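Local coordinates for extracellular solute-binding protein family 5 (Brucella melitensis, PDB 4ONY) that probably captures peptides or related solutes in the periplasm and delivers them to an ABC transporter for uptake, at residues Q360-E372 with R537-R549. Sequence-based numbering, arbitrary orientation.
Sequences QLSSVGRPADARE and RADFVSAVRALDR
Arg-549 and Glu-372 meet side-on in a buried salt bridge that shows how one guanidinium, by spending all its nitrogens, can join helix 537-553 to both the first turn of helix 370-376 and the loop before it. Arg-549 NE points almost straight at Glu-372 OE1 (167°), and NH2 reaches the syn lone pair of OE2. The far end of the same group turns to the loop backbone, where NH1 of Arg-549 meets O of Arg-366 at 2.8 Å and NH2 shares that oxygen; NH1 also serves Val-387 O. Ala-368 CA and Ser-363 CB cover its two faces.

The straight chain of Arg-545 carries its guanidinium out to O of Gln-360, gripped by both NE and NH2 (2.8 Å from NH2). Val-541 CG1 covers one face and Arg-366 CD the opposite one, the Arg-366 guanidinium stacking offset with planes 9° apart. The nearby carboxylates of Glu-372 and Asp-369 probably offset the paired charges, water 2 linking Arg-545 NH1 to Glu-372 OE2.

Asp-548 OD2 accepts from Ser-363 N at 3.0 Å, and also from Ser-363 OG and Ser-354 OG, while Phe-355 N satisfies OD1. Ser-542 OG donates to Asp-369 OD2 at 2.6 Å; chi1 of 67° places Asp-369 OD1 to receive Glu-372 N (2.8 Å). With Asp-369 N returned to Glu-372 OE2, this completes a capping box, the classic N-terminal signature of a helix, here starting helix 370-376 against helix 537-553.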
ATOM      1  N   GLN A 360      -2.681  11.529   8.382  1.00 15.91           N
ATOM      2  CA  GLN A 360      -2.030  12.322   9.410  1.00 16.78           C
ATOM      3  C   GLN A 360      -0.526  12.539   9.160  1.00 15.71           C
ATOM      4  O   GLN A 360       0.039  13.445   9.752  1.00 15.63           O
ATOM      5  CB  GLN A 360      -2.197  11.676  10.795  1.00 18.14           C
ATOM      6  CG  GLN A 360      -3.578  11.871  11.394  1.00 20.71           C
ATOM      7  CD  GLN A 360      -3.885  13.333  11.755  1.00 23.51           C
ATOM      8  OE1 GLN A 360      -3.087  14.015  12.423  1.00 27.94           O
ATOM      9  NE2 GLN A 360      -5.013  13.824  11.302  1.00 22.48           N
ATOM     10  N   LEU A 361       0.112  11.695   8.340  1.00 14.41           N
ATOM     11  CA  LEU A 361       1.532  11.840   8.030  1.00 13.68           C
ATOM     12  C   LEU A 361       1.839  12.930   7.008  1.00 12.57           C
ATOM     13  O   LEU A 361       2.985  13.254   6.787  1.00 12.01           O
ATOM     14  CB  LEU A 361       2.108  10.501   7.576  1.00 13.64           C
ATOM     15  CG  LEU A 361       1.995   9.340   8.604  1.00 14.11           C
ATOM     16  CD1 LEU A 361       2.604   8.043   8.065  1.00 14.18           C
ATOM     17  CD2 LEU A 361       2.669   9.667   9.913  1.00 14.29           C
ATOM     18  N   SER A 362       0.830  13.476   6.343  1.00 12.50           N
ATOM     19  CA  SER A 362       1.028  14.581   5.420  1.00 12.04           C
ATOM     20  C   SER A 362       1.422  15.844   6.156  1.00 11.99           C
ATOM     21  O   SER A 362       0.774  16.214   7.157  1.00 12.41           O
ATOM     22  CB  SER A 362      -0.281  14.882   4.661  1.00 12.47           C
ATOM     23  OG  SER A 362      -0.148  16.053   3.873  1.00 11.92           O
ATOM     24  N   SER A 363       2.425  16.554   5.630  1.00 11.62           N
ATOM     25  CA  SER A 363       2.844  17.836   6.186  1.00 11.39           C
ATOM     26  C   SER A 363       2.047  19.029   5.685  1.00 11.89           C
ATOM     27  O   SER A 363       2.186  20.169   6.221  1.00 12.04           O
ATOM     28  CB  SER A 363       4.303  18.100   5.845  1.00 11.31           C
ATOM     29  OG  SER A 363       4.469  18.269   4.434  1.00 11.21           O
ATOM     30  N   VAL A 364       1.247  18.814   4.643  1.00 11.98           N
ATOM     31  CA  VAL A 364       0.609  19.934   3.924  1.00 12.01           C
ATOM     32  C   VAL A 364      -0.457  20.633   4.786  1.00 12.13           C
ATOM     33  O   VAL A 364      -1.277  19.991   5.410  1.00 11.07           O
ATOM     34  CB  VAL A 364       0.027  19.420   2.595  1.00 12.22           C
ATOM     35  CG1 VAL A 364      -0.754  20.507   1.864  1.00 12.52           C
ATOM     36  CG2 VAL A 364       1.166  18.909   1.732  1.00 12.07           C
ATOM     37  N   GLY A 365      -0.398  21.973   4.845  1.00 12.59           N
ATOM     38  CA  GLY A 365      -1.358  22.756   5.612  1.00 13.09           C
ATOM     39  C   GLY A 365      -1.119  22.680   7.121  1.00 13.78           C
ATOM     40  O   GLY A 365      -1.975  23.037   7.923  1.00 14.16           O
ATOM     41  N   ARG A 366       0.036  22.171   7.511  1.00 14.08           N
ATOM     42  CA  ARG A 366       0.437  22.111   8.935  1.00 14.46           C
ATOM     43  C   ARG A 366       1.760  22.844   9.126  1.00 14.62           C
ATOM     44  O   ARG A 366       2.773  22.483   8.490  1.00 14.50           O
ATOM     45  CB  ARG A 366       0.614  20.660   9.339  1.00 15.07           C
ATOM     46  CG  ARG A 366      -0.617  19.808   9.102  1.00 15.52           C
ATOM     47  CD  ARG A 366      -0.378  18.395   9.521  1.00 16.02           C
ATOM     48  NE  ARG A 366      -1.576  17.621   9.261  1.00 17.08           N
ATOM     49  CZ  ARG A 366      -2.606  17.548  10.081  1.00 18.92           C
ATOM     50  NH1 ARG A 366      -2.558  18.120  11.301  1.00 20.94           N
ATOM     51  NH2 ARG A 366      -3.664  16.851   9.722  1.00 19.44           N
ATOM     52  N   PRO A 367       1.790  23.858   9.996  1.00 14.81           N
ATOM     53  CA  PRO A 367       3.117  24.369  10.362  1.00 14.97           C
ATOM     54  C   PRO A 367       4.006  23.301  11.035  1.00 15.08           C
ATOM     55  O   PRO A 367       3.515  22.406  11.721  1.00 15.75           O
ATOM     56  CB  PRO A 367       2.802  25.503  11.336  1.00 15.43           C
ATOM     57  CG  PRO A 367       1.507  25.105  11.965  1.00 16.06           C
ATOM     58  CD  PRO A 367       0.737  24.317  10.928  1.00 15.42           C
ATOM     59  N   ALA A 368       5.299  23.346  10.746  1.00 14.52           N
ATOM     60  CA  ALA A 368       6.254  22.410  11.323  1.00 14.10           C
ATOM     61  C   ALA A 368       6.193  22.507  12.884  1.00 14.38           C
ATOM     62  O   ALA A 368       6.234  23.617  13.416  1.00 14.66           O
ATOM     63  CB  ALA A 368       7.644  22.731  10.820  1.00 13.55           C
ATOM     64  N   ASP A 369       6.084  21.378  13.584  1.00 14.31           N
ATOM     65  CA  ASP A 369       6.071  21.369  15.052  1.00 15.49           C
ATOM     66  C   ASP A 369       7.493  21.456  15.617  1.00 16.09           C
ATOM     67  O   ASP A 369       8.487  21.523  14.841  1.00 16.33           O
ATOM     68  CB  ASP A 369       5.287  20.143  15.588  1.00 15.92           C
ATOM     69  CG  ASP A 369       5.960  18.808  15.291  1.00 15.50           C
ATOM     70  OD1 ASP A 369       7.193  18.762  15.230  1.00 16.57           O
ATOM     71  OD2 ASP A 369       5.257  17.788  15.182  1.00 14.94           O
ATOM     72  N   ALA A 370       7.619  21.523  16.942  1.00 16.92           N
ATOM     73  CA  ALA A 370       8.910  21.741  17.578  1.00 17.57           C
ATOM     74  C   ALA A 370       9.904  20.634  17.265  1.00 17.12           C
ATOM     75  O   ALA A 370      11.075  20.892  17.031  1.00 16.70           O
ATOM     76  CB  ALA A 370       8.760  21.888  19.095  1.00 19.08           C
ATOM     77  N   ARG A 371       9.437  19.395  17.250  1.00 17.18           N
ATOM     78  CA  ARG A 371      10.311  18.280  16.906  1.00 17.37           C
ATOM     79  C   ARG A 371      10.816  18.357  15.442  1.00 16.29           C
ATOM     80  O   ARG A 371      11.999  18.135  15.189  1.00 15.52           O
ATOM     81  CB  ARG A 371       9.595  16.946  17.189  1.00 18.32           C
ATOM     82  CG  ARG A 371      10.377  15.702  16.810  1.00 19.23           C
ATOM     83  CD  ARG A 371      11.686  15.591  17.573  1.00 21.88           C
ATOM     84  NE  ARG A 371      12.370  14.333  17.281  1.00 23.63           N
ATOM     85  CZ  ARG A 371      13.688  14.132  17.368  1.00 27.87           C
ATOM     86  NH1 ARG A 371      14.527  15.103  17.747  1.00 28.83           N
ATOM     87  NH2 ARG A 371      14.199  12.934  17.040  1.00 29.36           N
ATOM     88  N   GLU A 372       9.929  18.644  14.490  1.00 15.47           N
ATOM     89  CA  GLU A 372      10.348  18.815  13.085  1.00 14.98           C
ATOM     90  C   GLU A 372      11.402  19.925  12.939  1.00 15.12           C
ATOM     91  O   GLU A 372      12.415  19.741  12.259  1.00 14.49           O
ATOM     92  CB  GLU A 372       9.161  19.174  12.190  1.00 15.10           C
ATOM     93  CG  GLU A 372       8.062  18.116  12.056  1.00 14.93           C
ATOM     94  CD  GLU A 372       7.061  18.524  10.975  1.00 14.91           C
ATOM     95  OE1 GLU A 372       7.475  18.445   9.785  1.00 14.23           O
ATOM     96  OE2 GLU A 372       5.946  19.031  11.322  1.00 13.67           O
ATOM     97  N   ARG A 537       4.389   7.223  18.724  1.00 19.61           N
ATOM     98  CA  ARG A 537       3.649   7.655  17.526  1.00 21.07           C
ATOM     99  C   ARG A 537       3.833   9.180  17.270  1.00 21.19           C
ATOM    100  O   ARG A 537       3.950   9.578  16.148  1.00 20.69           O
ATOM    101  CB  ARG A 537       2.169   7.138  17.549  1.00 21.37           C
ATOM    102  CG  ARG A 537       1.382   7.248  16.229  1.00 22.29           C
ATOM    103  CD  ARG A 537       1.735   6.259  15.119  1.00 21.90           C
ATOM    104  NE  ARG A 537       1.284   6.701  13.796  1.00 20.88           N
ATOM    105  CZ  ARG A 537       1.623   6.133  12.621  1.00 22.07           C
ATOM    106  NH1 ARG A 537       2.411   5.062  12.582  1.00 23.21           N
ATOM    107  NH2 ARG A 537       1.187   6.627  11.428  1.00 20.87           N
ATOM    108  N   ALA A 538       3.974   9.999  18.303  1.00 22.83           N
ATOM    109  CA  ALA A 538       4.140  11.440  18.120  1.00 24.12           C
ATOM    110  C   ALA A 538       5.447  11.831  17.434  1.00 23.27           C
ATOM    111  O   ALA A 538       5.453  12.608  16.457  1.00 21.39           O
ATOM    112  CB  ALA A 538       4.033  12.149  19.461  1.00 26.00           C
ATOM    113  N   ASP A 539       6.551  11.299  17.951  1.00 22.44           N
ATOM    114  CA  ASP A 539       7.845  11.474  17.321  1.00 21.56           C
ATOM    115  C   ASP A 539       7.882  10.933  15.907  1.00 18.41           C
ATOM    116  O   ASP A 539       8.557  11.506  15.071  1.00 17.27           O
ATOM    117  CB  ASP A 539       8.966  10.816  18.115  1.00 23.52           C
ATOM    118  CG  ASP A 539       9.229  11.518  19.414  1.00 27.12           C
ATOM    119  OD1 ASP A 539       8.637  12.601  19.627  1.00 29.12           O
ATOM    120  OD2 ASP A 539      10.040  10.974  20.196  1.00 30.01           O
ATOM    121  N   PHE A 540       7.193   9.821  15.675  1.00 16.18           N
ATOM    122  CA  PHE A 540       7.165   9.207  14.374  1.00 14.66           C
ATOM    123  C   PHE A 540       6.421  10.117  13.377  1.00 13.81           C
ATOM    124  O   PHE A 540       6.915  10.358  12.250  1.00 13.99           O
ATOM    125  CB  PHE A 540       6.536   7.826  14.459  1.00 14.42           C
ATOM    126  CG  PHE A 540       6.492   7.087  13.152  1.00 14.28           C
ATOM    127  CD1 PHE A 540       7.651   6.551  12.604  1.00 14.45           C
ATOM    128  CD2 PHE A 540       5.315   6.924  12.462  1.00 13.96           C
ATOM    129  CE1 PHE A 540       7.640   5.851  11.411  1.00 14.40           C
ATOM    130  CE2 PHE A 540       5.274   6.188  11.266  1.00 14.26           C
ATOM    131  CZ  PHE A 540       6.441   5.671  10.723  1.00 14.43           C
ATOM    132  N   VAL A 541       5.248  10.581  13.746  1.00 13.01           N
ATOM    133  CA  VAL A 541       4.486  11.454  12.897  1.00 12.75           C
ATOM    134  C   VAL A 541       5.296  12.719  12.563  1.00 12.51           C
ATOM    135  O   VAL A 541       5.303  13.189  11.418  1.00 11.70           O
ATOM    136  CB  VAL A 541       3.130  11.822  13.515  1.00 13.48           C
ATOM    137  CG1 VAL A 541       2.447  12.942  12.715  1.00 13.10           C
ATOM    138  CG2 VAL A 541       2.204  10.600  13.584  1.00 13.64           C
ATOM    139  N   SER A 542       5.989  13.256  13.551  1.00 12.33           N
ATOM    140  CA  SER A 542       6.769  14.436  13.322  1.00 12.58           C
ATOM    141  C   SER A 542       7.883  14.149  12.312  1.00 12.85           C
ATOM    142  O   SER A 542       8.130  14.937  11.391  1.00 12.91           O
ATOM    143  CB  SER A 542       7.360  14.933  14.633  1.00 12.64           C
ATOM    144  OG  SER A 542       6.330  15.465  15.444  1.00 12.88           O
ATOM    145  N   ALA A 543       8.549  13.015  12.474  1.00 13.07           N
ATOM    146  CA  ALA A 543       9.685  12.698  11.591  1.00 13.18           C
ATOM    147  C   ALA A 543       9.235  12.467  10.162  1.00 12.60           C
ATOM    148  O   ALA A 543       9.911  12.864   9.211  1.00 12.20           O
ATOM    149  CB  ALA A 543      10.459  11.488  12.126  1.00 13.46           C
ATOM    150  N   VAL A 544       8.091  11.802   9.992  1.00 12.21           N
ATOM    151  CA  VAL A 544       7.587  11.545   8.655  1.00 11.96           C
ATOM    152  C   VAL A 544       7.151  12.843   7.975  1.00 11.60           C
ATOM    153  O   VAL A 544       7.408  13.055   6.787  1.00 10.82           O
ATOM    154  CB  VAL A 544       6.441  10.528   8.636  1.00 12.02           C
ATOM    155  CG1 VAL A 544       5.947  10.320   7.211  1.00 12.10           C
ATOM    156  CG2 VAL A 544       6.907   9.155   9.174  1.00 12.21           C
ATOM    157  N   ARG A 545       6.460  13.684   8.719  1.00 11.63           N
ATOM    158  CA  ARG A 545       6.089  14.985   8.163  1.00 11.72           C
ATOM    159  C   ARG A 545       7.351  15.763   7.702  1.00 11.56           C
ATOM    160  O   ARG A 545       7.336  16.412   6.645  1.00 11.26           O
ATOM    161  CB  ARG A 545       5.290  15.783   9.175  1.00 11.99           C
ATOM    162  CG  ARG A 545       3.865  15.244   9.360  1.00 12.33           C
ATOM    163  CD  ARG A 545       3.092  16.132  10.337  1.00 12.78           C
ATOM    164  NE  ARG A 545       1.747  15.632  10.573  1.00 12.49           N
ATOM    165  CZ  ARG A 545       1.015  15.935  11.624  1.00 13.10           C
ATOM    166  NH1 ARG A 545       1.406  16.821  12.516  1.00 13.03           N
ATOM    167  NH2 ARG A 545      -0.172  15.398  11.741  1.00 13.60           N
ATOM    168  N   ALA A 546       8.422  15.687   8.488  1.00 11.40           N
ATOM    169  CA  ALA A 546       9.642  16.387   8.135  1.00 11.85           C
ATOM    170  C   ALA A 546      10.218  15.817   6.842  1.00 11.64           C
ATOM    171  O   ALA A 546      10.634  16.587   5.977  1.00 11.63           O
ATOM    172  CB  ALA A 546      10.661  16.305   9.273  1.00 12.42           C
ATOM    173  N   LEU A 547      10.175  14.480   6.677  1.00 11.40           N
ATOM    174  CA  LEU A 547      10.588  13.844   5.421  1.00 11.43           C
ATOM    175  C   LEU A 547       9.736  14.392   4.279  1.00 11.34           C
ATOM    176  O   LEU A 547      10.262  14.820   3.254  1.00 11.19           O
ATOM    177  CB  LEU A 547      10.509  12.307   5.481  1.00 11.57           C
ATOM    178  CG  LEU A 547      10.902  11.543   4.191  1.00 11.87           C
ATOM    179  CD1 LEU A 547      12.302  11.890   3.700  1.00 11.98           C
ATOM    180  CD2 LEU A 547      10.847  10.042   4.395  1.00 12.30           C
ATOM    181  N   ASP A 548       8.417  14.417   4.483  1.00 11.43           N
ATOM    182  CA  ASP A 548       7.497  14.939   3.480  1.00 11.09           C
ATOM    183  C   ASP A 548       7.902  16.353   3.049  1.00 10.84           C
ATOM    184  O   ASP A 548       7.959  16.666   1.846  1.00 10.77           O
ATOM    185  CB  ASP A 548       6.051  14.894   4.018  1.00 11.35           C
ATOM    186  CG  ASP A 548       5.009  15.131   2.947  1.00 11.14           C
ATOM    187  OD1 ASP A 548       5.137  14.553   1.869  1.00 11.38           O
ATOM    188  OD2 ASP A 548       4.000  15.812   3.222  1.00 12.06           O
ATOM    189  N   ARG A 549       8.232  17.187   4.022  1.00 10.93           N
ATOM    190  CA  ARG A 549       8.558  18.601   3.764  1.00 10.98           C
ATOM    191  C   ARG A 549       9.808  18.718   2.899  1.00 10.85           C
ATOM    192  O   ARG A 549       9.860  19.520   1.972  1.00 10.02           O
ATOM    193  CB  ARG A 549       8.757  19.398   5.041  1.00 11.26           C
ATOM    194  CG  ARG A 549       7.503  19.570   5.886  1.00 11.36           C
ATOM    195  CD  ARG A 549       7.726  20.476   7.093  1.00 11.91           C
ATOM    196  NE  ARG A 549       6.719  20.201   8.113  1.00 12.17           N
ATOM    197  CZ  ARG A 549       5.478  20.689   8.116  1.00 12.01           C
ATOM    198  NH1 ARG A 549       5.045  21.565   7.199  1.00 11.43           N
ATOM    199  NH2 ARG A 549       4.649  20.248   9.040  1.00 11.85           N
TER
HETATM  200  O   HOH W   1      -2.438  16.068  13.755  1.00 23.10           O
HETATM  201  O   HOH W   2       3.968  18.307  12.824  1.00 18.11           O
HETATM  202  O   HOH W   3      11.173  12.332  15.687  1.00 18.72           O